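Long-range contacts in 3',5'-cyclic-nucleotide phosphodiesterase 1 (Saccharomyces cerevisiae, PDB 4OJV), which belongs to the class-II cyclic-nucleotide phosphodiesterases, a family of the metallo-hydrolase clan, and holds a pair of zinc ions on loops and strand ends of a two-sheet sandwich: residues A[125-130]-A[226-231]; A[156-161]-A[208-213]; A[21-26]-A[239-244]; A[37-42]-A[131-136]. One frame throughout, in Å; residues are numbered along the deposited sequence.

Contact 1. Residues A[125-130]-A[226-231]. With ZN (zinc ion), chain D.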
# COMPACT_ATOMS: atom_id res chain seq x y z
N TYR A 125 -16.65 4.84 -3.53
CA TYR A 125 -17.58 3.73 -3.75
C TYR A 125 -16.73 2.47 -3.75
O TYR A 125 -15.98 2.22 -4.70
CB TYR A 125 -18.35 3.94 -5.06
CG TYR A 125 -19.28 5.12 -4.96
CD1 TYR A 125 -18.83 6.40 -5.28
CD2 TYR A 125 -20.58 4.98 -4.48
CE1 TYR A 125 -19.67 7.50 -5.16
CE2 TYR A 125 -21.42 6.07 -4.34
CZ TYR A 125 -20.95 7.33 -4.68
OH TYR A 125 -21.78 8.42 -4.55
N ILE A 126 -16.83 1.70 -2.68
CA ILE A 126 -15.95 0.55 -2.48
C ILE A 126 -16.67 -0.71 -2.94
O ILE A 126 -17.85 -0.91 -2.64
CB ILE A 126 -15.53 0.44 -0.99
CG1 ILE A 126 -14.85 1.74 -0.51
CG2 ILE A 126 -14.62 -0.77 -0.76
CD1 ILE A 126 -13.59 2.14 -1.27
N THR A 127 -15.95 -1.54 -3.70
CA THR A 127 -16.57 -2.73 -4.28
C THR A 127 -16.58 -3.92 -3.32
O THR A 127 -17.52 -4.71 -3.29
CB THR A 127 -15.88 -3.14 -5.60
OG1 THR A 127 -14.52 -3.53 -5.34
CG2 THR A 127 -15.95 -2.00 -6.63
N HIS A 128 -15.49 -4.07 -2.58
CA HIS A 128 -15.37 -5.11 -1.56
C HIS A 128 -14.22 -4.75 -0.66
O HIS A 128 -13.37 -3.94 -1.04
CB HIS A 128 -15.24 -6.52 -2.17
CG HIS A 128 -13.95 -6.79 -2.92
ND1 HIS A 128 -13.56 -6.10 -4.03
CD2 HIS A 128 -12.97 -7.75 -2.69
CE1 HIS A 128 -12.39 -6.63 -4.49
NE2 HIS A 128 -12.04 -7.65 -3.67
N PRO A 129 -14.17 -5.32 0.56
CA PRO A 129 -13.23 -4.83 1.56
C PRO A 129 -11.89 -5.58 1.61
O PRO A 129 -11.14 -5.42 2.56
CB PRO A 129 -14.01 -5.02 2.86
CG PRO A 129 -14.78 -6.28 2.61
CD PRO A 129 -15.19 -6.20 1.16
N HIS A 130 -11.56 -6.34 0.57
CA HIS A 130 -10.19 -6.90 0.50
C HIS A 130 -9.19 -5.78 0.58
O HIS A 130 -9.39 -4.69 0.03
CB HIS A 130 -9.94 -7.68 -0.79
CG HIS A 130 -10.44 -9.10 -0.77
ND1 HIS A 130 -10.67 -9.81 -1.91
CD2 HIS A 130 -10.72 -9.95 0.29
CE1 HIS A 130 -11.08 -11.05 -1.57
NE2 HIS A 130 -11.13 -11.12 -0.22
N THR A 226 -18.91 -5.93 -5.99
CA THR A 226 -19.90 -4.98 -6.48
C THR A 226 -19.49 -4.47 -7.84
O THR A 226 -18.30 -4.25 -8.10
CB THR A 226 -19.99 -3.75 -5.53
OG1 THR A 226 -19.99 -4.18 -4.17
CG2 THR A 226 -21.23 -2.89 -5.80
N PHE A 227 -20.48 -4.29 -8.71
CA PHE A 227 -20.34 -3.52 -9.94
C PHE A 227 -21.11 -2.21 -9.74
O PHE A 227 -22.23 -2.22 -9.21
CB PHE A 227 -21.01 -4.25 -11.10
CG PHE A 227 -20.21 -5.40 -11.70
CD1 PHE A 227 -19.05 -5.92 -11.12
CD2 PHE A 227 -20.68 -5.98 -12.88
CE1 PHE A 227 -18.37 -6.97 -11.73
CE2 PHE A 227 -20.01 -7.04 -13.48
CZ PHE A 227 -18.86 -7.54 -12.90
N TYR A 228 -20.50 -1.10 -10.14
CA TYR A 228 -21.16 0.20 -10.08
C TYR A 228 -21.43 0.75 -11.46
O TYR A 228 -20.52 0.86 -12.28
CB TYR A 228 -20.27 1.19 -9.33
CG TYR A 228 -20.18 0.99 -7.84
CD1 TYR A 228 -21.22 1.40 -7.01
CD2 TYR A 228 -19.05 0.41 -7.26
CE1 TYR A 228 -21.14 1.23 -5.63
CE2 TYR A 228 -18.97 0.23 -5.89
CZ TYR A 228 -20.01 0.65 -5.08
OH TYR A 228 -19.97 0.49 -3.71
N ILE A 229 -22.69 1.13 -11.70
CA ILE A 229 -23.04 1.93 -12.87
C ILE A 229 -23.08 3.40 -12.46
O ILE A 229 -23.76 3.74 -11.48
CB ILE A 229 -24.40 1.55 -13.48
CG1 ILE A 229 -24.46 0.04 -13.75
CG2 ILE A 229 -24.69 2.38 -14.73
CD1 ILE A 229 -25.81 -0.46 -14.24
N PHE A 230 -22.37 4.25 -13.19
CA PHE A 230 -22.50 5.70 -13.04
C PHE A 230 -23.15 6.24 -14.30
O PHE A 230 -22.66 6.01 -15.39
CB PHE A 230 -21.14 6.37 -12.79
CG PHE A 230 -20.51 5.96 -11.49
CD1 PHE A 230 -19.68 4.84 -11.42
CD2 PHE A 230 -20.79 6.67 -10.32
CE1 PHE A 230 -19.12 4.46 -10.21
CE2 PHE A 230 -20.23 6.29 -9.11
CZ PHE A 230 -19.40 5.18 -9.06
N ARG A 231 -24.26 6.96 -14.11
CA ARG A 231 -25.01 7.52 -15.24
C ARG A 231 -25.08 9.03 -15.14
O ARG A 231 -25.56 9.57 -14.14
CB ARG A 231 -26.41 6.92 -15.30
CG ARG A 231 -27.30 7.56 -16.37
CD ARG A 231 -28.57 6.77 -16.60
NE ARG A 231 -29.35 6.68 -15.38
CZ ARG A 231 -30.12 5.65 -15.04
NH1 ARG A 231 -30.23 4.60 -15.85
NH2 ARG A 231 -30.78 5.67 -13.88
ZN ZN D . -10.56 -9.21 -4.02
O HOH W 1 -19.83 -2.68 -1.86
O HOH W 2 -8.99 -8.13 -3.99
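The Y228 ring is held on both faces: CB of Y125 sits over one, 3.8 Å from the centroid of the Y228 ring as a CH-pi contact, and CG2 of T226, two residues earlier on the same strand, lies over the opposite one. At its edge, near the ring plane, come I126 O and T127 CG2, the methyl being 3.8 Å from Y228 CE2. Y125 points its own ring edge at the face of Y228 in a T-shaped pair, planes 70° apart, and receives the edge of F230 on one of its faces, planes 80° apart. W156 stacks on Y125 as well.

Polar bonds continue the join toward the metal. Y228 OH donates to I126 O over 2.8 Å, approaching from above the carbonyl plane, while T226 OG1 donates to T127 O over 2.7 Å from only slightly off its plane. A water gives hydrogen bonds to both I126 O and T226 OG1, so the I126 carbonyl is gripped twice. T127 also works in the second shell: its OG1 accepts a bond from H128 ND1 at 3.0 Å, in the imidazole plane, which fixes the ring's rotation while H128 NE2 binds zinc at 2.2 Å. H130 ligates the same ion through ND1. These histidines open the HxHxDH signature of the metallo-beta-lactamase superfamily, here anchored to a strand of the second sheet.

Contact 2. Residues A[156-161]-A[208-213]. With ZN (zinc ion), chain D.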
# COMPACT_ATOMS: atom_id res chain seq x y z
N TRP A 156 -18.96 4.74 0.71
CA TRP A 156 -20.20 4.06 0.34
C TRP A 156 -19.93 2.64 -0.06
O TRP A 156 -18.90 2.33 -0.66
CB TRP A 156 -20.83 4.74 -0.85
CG TRP A 156 -21.15 6.20 -0.69
CD1 TRP A 156 -20.32 7.28 -0.94
CD2 TRP A 156 -22.42 6.78 -0.26
NE1 TRP A 156 -20.98 8.46 -0.71
CE2 TRP A 156 -22.25 8.23 -0.30
CE3 TRP A 156 -23.65 6.25 0.13
CZ2 TRP A 156 -23.27 9.10 0.05
CZ3 TRP A 156 -24.67 7.14 0.48
CH2 TRP A 156 -24.48 8.53 0.45
N GLY A 157 -20.90 1.77 0.20
CA GLY A 157 -20.80 0.39 -0.25
C GLY A 157 -22.07 -0.37 0.06
O GLY A 157 -22.93 0.12 0.79
N LEU A 158 -22.19 -1.55 -0.51
CA LEU A 158 -23.21 -2.49 -0.09
C LEU A 158 -22.88 -2.99 1.32
O LEU A 158 -21.75 -2.84 1.78
CB LEU A 158 -23.29 -3.65 -1.08
CG LEU A 158 -23.78 -3.32 -2.50
CD1 LEU A 158 -23.77 -4.58 -3.36
CD2 LEU A 158 -25.15 -2.66 -2.51
N PRO A 159 -23.87 -3.57 2.03
CA PRO A 159 -23.60 -4.04 3.40
C PRO A 159 -22.41 -5.00 3.55
O PRO A 159 -21.69 -4.92 4.54
CB PRO A 159 -24.91 -4.72 3.80
CG PRO A 159 -25.94 -3.98 3.02
CD PRO A 159 -25.30 -3.69 1.69
N HIS A 160 -22.18 -5.88 2.58
CA HIS A 160 -21.06 -6.84 2.70
C HIS A 160 -19.72 -6.14 2.80
O HIS A 160 -18.75 -6.70 3.32
CB HIS A 160 -21.05 -7.86 1.55
CG HIS A 160 -20.57 -7.30 0.23
ND1 HIS A 160 -21.41 -6.86 -0.72
CD2 HIS A 160 -19.28 -7.12 -0.26
CE1 HIS A 160 -20.70 -6.43 -1.78
NE2 HIS A 160 -19.39 -6.58 -1.49
N THR A 161 -19.66 -4.91 2.30
CA THR A 161 -18.47 -4.08 2.40
C THR A 161 -18.50 -3.24 3.67
O THR A 161 -17.56 -3.27 4.46
CB THR A 161 -18.36 -3.18 1.17
OG1 THR A 161 -18.16 -4.00 0.01
CG2 THR A 161 -17.21 -2.20 1.30
N PRO A 208 -25.62 0.29 -7.76
CA PRO A 208 -24.73 -0.81 -7.38
C PRO A 208 -25.39 -2.19 -7.51
O PRO A 208 -26.58 -2.34 -7.20
CB PRO A 208 -24.44 -0.51 -5.92
CG PRO A 208 -25.70 0.12 -5.42
CD PRO A 208 -26.30 0.86 -6.59
N PHE A 209 -24.61 -3.18 -7.94
CA PHE A 209 -25.07 -4.55 -8.10
C PHE A 209 -24.08 -5.49 -7.46
O PHE A 209 -22.87 -5.35 -7.65
CB PHE A 209 -25.20 -4.88 -9.59
CG PHE A 209 -26.33 -4.15 -10.26
CD1 PHE A 209 -26.15 -2.85 -10.72
CD2 PHE A 209 -27.57 -4.76 -10.43
CE1 PHE A 209 -27.19 -2.16 -11.32
CE2 PHE A 209 -28.62 -4.08 -11.04
CZ PHE A 209 -28.42 -2.78 -11.48
N LYS A 210 -24.59 -6.46 -6.72
CA LYS A 210 -23.74 -7.45 -6.08
C LYS A 210 -23.32 -8.53 -7.08
O LYS A 210 -24.12 -8.96 -7.93
CB LYS A 210 -24.49 -8.06 -4.90
CG LYS A 210 -23.63 -8.87 -3.95
CD LYS A 210 -24.44 -9.34 -2.76
CE LYS A 210 -25.35 -10.50 -3.14
NZ LYS A 210 -26.18 -10.98 -1.99
N VAL A 211 -22.07 -8.97 -6.98
CA VAL A 211 -21.54 -10.05 -7.81
C VAL A 211 -20.74 -11.03 -6.93
O VAL A 211 -20.48 -10.74 -5.76
CB VAL A 211 -20.68 -9.54 -9.00
CG1 VAL A 211 -21.49 -8.64 -9.93
CG2 VAL A 211 -19.41 -8.83 -8.52
N HIS A 212 -20.37 -12.18 -7.50
CA HIS A 212 -19.56 -13.17 -6.79
C HIS A 212 -18.08 -12.96 -6.98
O HIS A 212 -17.62 -12.63 -8.07
CB HIS A 212 -19.89 -14.59 -7.23
CG HIS A 212 -21.31 -15.01 -6.96
ND1 HIS A 212 -21.80 -15.20 -5.72
CD2 HIS A 212 -22.34 -15.28 -7.84
CE1 HIS A 212 -23.09 -15.59 -5.81
NE2 HIS A 212 -23.41 -15.64 -7.11
N HIS A 213 -17.31 -13.25 -5.93
CA HIS A 213 -15.85 -13.09 -5.92
C HIS A 213 -15.21 -14.18 -5.08
O HIS A 213 -14.34 -13.93 -4.24
CB HIS A 213 -15.50 -11.65 -5.50
CG HIS A 213 -14.02 -11.36 -5.31
ND1 HIS A 213 -13.06 -11.90 -6.08
CD2 HIS A 213 -13.37 -10.54 -4.40
CE1 HIS A 213 -11.84 -11.46 -5.67
NE2 HIS A 213 -12.04 -10.62 -4.65
ZN ZN D . -10.56 -9.21 -4.02
O HOH W 2 -8.99 -8.13 -3.99
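L158 reaches across to P208 and K210, joining the turn after a strand of one sheet of this metallo-beta-lactamase-type sandwich to a strand of the other. It occupies the turn between strand 153-157 and helix 159-169, while 208-213 runs along strand 204-215 of the second sheet.

The contact itself is apolar. L158 holds CG anti to its carbonyl carbon (chi1 -66°), and its two methyls then divide the work: CD2 lies 4.1 Å from CG of the P208 ring, and CD1 lies 3.9 Å from CB of K210, beside the F209-K210 backbone. H160, two residues on, adds a looser touch, its CE1 being 4.4 Å from K210 CG. Beyond CB the K210 chain leads off, bent at its third torsion, and its ammonium end makes a cation-pi contact with Y224.

The hydrogen bonds here lie within the turn and beyond it. L158 is the N-cap residue, and T161 N donates to L158 O at 3.0 Å in the first turn of the helix. H160 NE2 is bonded to T127 O, which ties the same turn to the loop of the zinc-binding histidines.

Metal ligation comes at the far end of the strand. There H213, extended with CG anti to its backbone N (chi1 174°), donates from ND1 to G293 O and sets NE2 2.1 Å from the zinc ion of chain D.

Contact 3. Residues A[21-26]-A[239-244]. With ZN (zinc ion), chain D; ZN (zinc ion), chain E.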
# COMPACT_ATOMS: atom_id res chain seq x y z
N GLN A 21 -6.15 -1.33 -6.77
CA GLN A 21 -7.28 -0.76 -7.49
C GLN A 21 -7.85 0.53 -6.93
O GLN A 21 -8.30 0.59 -5.78
CB GLN A 21 -8.40 -1.79 -7.58
CG GLN A 21 -9.60 -1.28 -8.37
CD GLN A 21 -10.37 -2.39 -9.04
OE1 GLN A 21 -9.83 -3.14 -9.85
NE2 GLN A 21 -11.66 -2.47 -8.75
N CYS A 22 -7.85 1.58 -7.76
CA CYS A 22 -8.54 2.83 -7.45
C CYS A 22 -8.67 3.67 -8.71
O CYS A 22 -7.68 3.89 -9.43
CB CYS A 22 -7.77 3.64 -6.40
SG CYS A 22 -8.57 5.22 -6.00
N PHE A 23 -9.89 4.13 -8.99
CA PHE A 23 -10.17 4.98 -10.15
C PHE A 23 -10.84 6.25 -9.67
O PHE A 23 -11.75 6.19 -8.85
CB PHE A 23 -11.08 4.23 -11.14
CG PHE A 23 -10.66 2.82 -11.39
CD1 PHE A 23 -9.44 2.52 -12.01
CD2 PHE A 23 -11.46 1.76 -10.99
CE1 PHE A 23 -9.05 1.21 -12.21
CE2 PHE A 23 -11.08 0.45 -11.19
CZ PHE A 23 -9.87 0.17 -11.81
N ILE A 24 -10.39 7.41 -10.15
CA ILE A 24 -11.02 8.68 -9.84
C ILE A 24 -11.94 9.07 -11.00
O ILE A 24 -11.56 8.94 -12.16
CB ILE A 24 -9.96 9.79 -9.61
CG1 ILE A 24 -9.02 9.42 -8.45
CG2 ILE A 24 -10.61 11.15 -9.42
CD1 ILE A 24 -9.71 9.21 -7.13
N LEU A 25 -13.13 9.56 -10.67
CA LEU A 25 -14.10 9.99 -11.68
C LEU A 25 -14.48 11.44 -11.49
O LEU A 25 -14.67 11.90 -10.35
CB LEU A 25 -15.39 9.17 -11.57
CG LEU A 25 -15.31 7.65 -11.50
CD1 LEU A 25 -16.71 7.05 -11.36
CD2 LEU A 25 -14.62 7.09 -12.73
N LYS A 26 -14.65 12.15 -12.61
CA LYS A 26 -15.27 13.47 -12.60
C LYS A 26 -15.91 13.72 -13.96
O LYS A 26 -15.57 13.06 -14.94
CB LYS A 26 -14.25 14.57 -12.26
CG LYS A 26 -13.14 14.73 -13.30
CD LYS A 26 -12.19 15.89 -12.98
CE LYS A 26 -12.76 17.26 -13.32
NZ LYS A 26 -13.01 17.46 -14.78
N ILE A 239 -20.91 4.78 -17.46
CA ILE A 239 -19.76 3.89 -17.37
C ILE A 239 -20.04 2.85 -16.30
O ILE A 239 -20.79 3.10 -15.36
CB ILE A 239 -18.44 4.65 -17.07
CG1 ILE A 239 -18.60 5.54 -15.82
CG2 ILE A 239 -17.97 5.43 -18.30
CD1 ILE A 239 -17.31 6.16 -15.32
N ILE A 240 -19.43 1.68 -16.46
CA ILE A 240 -19.54 0.59 -15.50
C ILE A 240 -18.14 0.39 -14.92
O ILE A 240 -17.18 0.22 -15.66
CB ILE A 240 -20.03 -0.71 -16.16
CG1 ILE A 240 -21.44 -0.52 -16.72
CG2 ILE A 240 -19.98 -1.88 -15.18
CD1 ILE A 240 -21.92 -1.65 -17.61
N VAL A 241 -18.04 0.43 -13.59
CA VAL A 241 -16.74 0.28 -12.93
C VAL A 241 -16.88 -0.89 -11.96
O VAL A 241 -17.70 -0.84 -11.03
CB VAL A 241 -16.29 1.58 -12.22
CG1 VAL A 241 -14.87 1.41 -11.71
CG2 VAL A 241 -16.37 2.78 -13.15
N CYS A 242 -16.06 -1.92 -12.15
CA CYS A 242 -16.29 -3.22 -11.51
C CYS A 242 -15.31 -3.54 -10.40
O CYS A 242 -14.11 -3.24 -10.48
CB CYS A 242 -16.18 -4.34 -12.55
SG CYS A 242 -17.32 -4.18 -13.94
N GLY A 243 -15.81 -4.20 -9.37
CA GLY A 243 -14.95 -4.89 -8.42
C GLY A 243 -14.57 -6.27 -8.93
O GLY A 243 -15.12 -6.75 -9.93
N ASP A 244 -13.64 -6.92 -8.22
CA ASP A 244 -13.16 -8.26 -8.56
C ASP A 244 -14.37 -9.19 -8.71
O ASP A 244 -15.36 -9.03 -7.98
CB ASP A 244 -12.23 -8.87 -7.47
CG ASP A 244 -11.00 -7.99 -7.09
OD1 ASP A 244 -10.86 -6.93 -7.79
OD2 ASP A 244 -10.24 -8.37 -6.05
ZN ZN D . -10.56 -9.21 -4.02
ZN ZN E . -8.47 -7.27 -5.74
O HOH W 3 -11.44 -5.47 -10.20
O HOH W 2 -8.99 -8.13 -3.99
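Segments Q21-K26 and I239-D244 run nearly antiparallel, their directions 165° apart, with CA atoms no nearer than 8.5 Å (F23 to V241), the spacing of strands from two facing sheets rather than neighbours in one. The contact therefore lies between the two sheets of the metallo-beta-lactamase-type sandwich, close to the centre of the chain, and alternate side chains fill the interface.

L25 and I239 meet tip to tip, CD2 of L25 being 3.8 Å from CD1 of I239. The isoleucine extends that far because CG1 stands between its backbone N and carbonyl carbon (chi1 53°), with CD1 carried straight on. Next along, F23 and V241 slide past each other in opposite directions; V241 CG1 comes to 3.5 Å from F23 CD2, obliquely to the ring. Side chains of strands 4-8 and 35-38 close round this apolar layer.

Toward the metal site the interface turns polar. Q21 sends its extended chain across, and NE2 donates to C242 O at 3.1 Å in a bent bond (138° at the hydrogen); the same amide nitrogen also donates to D39 OD2. A water stands 2.9 Å from both Q21 OE1 and D244 OD1, linking the amide to the carboxylate, although further acceptors compete for its protons. The other oxygen of that carboxylate, D244 OD2, bridges the metals, 2.2 Å from the zinc ion of chain D and 2.1 Å from that of chain E.

Contact 4. Residues A[37-42]-A[131-136]. With ZN (zinc ion), chain E.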
# COMPACT_ATOMS: atom_id res chain seq x y z
N ALA A 37 -14.02 8.61 -5.91
CA ALA A 37 -13.14 7.45 -6.07
C ALA A 37 -13.97 6.17 -6.14
O ALA A 37 -14.91 5.99 -5.35
CB ALA A 37 -12.15 7.37 -4.91
N VAL A 38 -13.63 5.28 -7.07
CA VAL A 38 -14.12 3.91 -7.03
C VAL A 38 -12.98 3.06 -6.54
O VAL A 38 -11.90 3.01 -7.14
CB VAL A 38 -14.65 3.41 -8.38
CG1 VAL A 38 -15.25 2.02 -8.20
CG2 VAL A 38 -15.68 4.38 -8.95
N ASP A 39 -13.25 2.38 -5.42
CA ASP A 39 -12.23 1.67 -4.66
C ASP A 39 -11.18 2.60 -4.07
O ASP A 39 -11.22 3.83 -4.25
CB ASP A 39 -11.70 0.44 -5.40
CG ASP A 39 -12.63 -0.75 -5.26
OD1 ASP A 39 -13.41 -0.75 -4.27
OD2 ASP A 39 -12.57 -1.67 -6.09
N GLY A 40 -10.25 2.01 -3.34
CA GLY A 40 -9.42 2.77 -2.42
C GLY A 40 -8.06 2.14 -2.22
O GLY A 40 -7.49 2.24 -1.13
N GLY A 41 -7.52 1.52 -3.27
CA GLY A 41 -6.12 1.08 -3.27
C GLY A 41 -5.23 2.32 -3.44
O GLY A 41 -5.10 3.13 -2.51
N ALA A 42 -4.59 2.49 -4.60
CA ALA A 42 -3.75 3.67 -4.85
C ALA A 42 -4.49 5.00 -4.62
O ALA A 42 -5.59 5.16 -5.12
CB ALA A 42 -3.22 3.61 -6.27
N LEU A 131 -8.10 -6.05 1.29
CA LEU A 131 -7.16 -5.00 1.66
C LEU A 131 -6.62 -4.20 0.45
O LEU A 131 -6.41 -2.98 0.58
CB LEU A 131 -6.03 -5.57 2.53
CG LEU A 131 -5.12 -4.56 3.24
CD1 LEU A 131 -4.73 -5.07 4.63
CD2 LEU A 131 -3.89 -4.25 2.40
N ASP A 132 -6.40 -4.86 -0.69
CA ASP A 132 -5.90 -4.16 -1.89
C ASP A 132 -6.87 -3.12 -2.44
O ASP A 132 -6.47 -2.27 -3.24
CB ASP A 132 -5.44 -5.14 -3.02
CG ASP A 132 -6.56 -6.10 -3.49
OD1 ASP A 132 -7.20 -6.69 -2.58
OD2 ASP A 132 -6.84 -6.31 -4.74
N HIS A 133 -8.13 -3.15 -2.00
CA HIS A 133 -9.13 -2.19 -2.46
C HIS A 133 -9.40 -1.11 -1.46
O HIS A 133 -10.20 -0.22 -1.74
CB HIS A 133 -10.43 -2.91 -2.88
CG HIS A 133 -10.22 -3.84 -4.03
ND1 HIS A 133 -10.64 -3.59 -5.30
CD2 HIS A 133 -9.51 -5.02 -4.08
CE1 HIS A 133 -10.23 -4.59 -6.10
NE2 HIS A 133 -9.52 -5.45 -5.36
N ILE A 134 -8.70 -1.13 -0.33
CA ILE A 134 -8.94 -0.14 0.73
C ILE A 134 -7.68 0.43 1.38
O ILE A 134 -7.79 1.32 2.20
CB ILE A 134 -9.87 -0.68 1.85
CG1 ILE A 134 -9.20 -1.87 2.56
CG2 ILE A 134 -11.24 -1.01 1.28
CD1 ILE A 134 -9.85 -2.28 3.86
N SER A 135 -6.50 -0.07 1.02
CA SER A 135 -5.28 0.31 1.72
C SER A 135 -4.97 1.81 1.65
O SER A 135 -4.56 2.41 2.65
CB SER A 135 -4.10 -0.51 1.22
OG SER A 135 -3.94 -0.37 -0.16
N GLY A 136 -5.16 2.43 0.48
CA GLY A 136 -4.94 3.86 0.33
C GLY A 136 -6.00 4.68 1.04
O GLY A 136 -5.68 5.64 1.73
ZN ZN E . -8.47 -7.27 -5.74
O HOH W 4 -2.24 1.53 -1.31
O HOH W 2 -8.99 -8.13 -3.99
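The first torsion of H133 (chi1 -63°) lays its imidazole beside the backbone N, and the second (chi2 -107°) turns ND1 to D39 and NE2 to zinc. ND1 donates to D39 OD2 over 2.8 Å in a fairly straight bond. The oxygen lies near the ring plane, but the bond enters from above the carboxylate, whose plane stands 76° from that of the ring. D39 is itself held in place, OD1 accepting from T127 N and OD2 also taking the amide of Q21.

Beyond this pair the two backbones press together, CA of G40 coming within 4.3 Å of CA of I134. Two weak hydrogen bonds pass between them, G40 N to H133 O and G136 N to G40 O, and G136 CA lies 2.9 Å from G41 O, a CA-H...O contact. The glycines at 40, 41 and 136 let main chain pack directly on main chain at the start of helix 135-140. S135, at the same helix start, touches L131 of the second subunit.

H133 NE2 binds the zinc ion of chain E at 2.1 Å, and D132 OD2 binds it at the same distance; D132 OD1 receives a hydrogen bond from the water that bridges both metals. H326 and D244 complete the protein ligands of this ion. D39 thus acts as a second-shell carboxylate: with the zinc, it helps fix the rotation of the H133 ring, engaging ND1 while NE2 faces the metal, and probably polarises the imidazole toward stronger donation to zinc.

From the N terminus, contact 3 opens first at 21-26 and closes last at 239-244, so the other three all lie within its loop. Contact 4 opens at 37-42, but before it closes at 131-136 contact 1 has already opened at 125-130; these two therefore cross. Contact 2, 156-161 with 208-213, begins after contact 4 has closed and is nested inside contact 1. Contacts 2, 1 and 3, in that order, fasten strands or loop ends of the first sheet to the successive strands 204-215, 222-232 and 238-242 of the second. Contact 4 instead joins the loops that follow two neighbouring central strands, 35-38 and 121-125, of the first sheet. Together they bring distant residues to the paired zinc ions and their shared water.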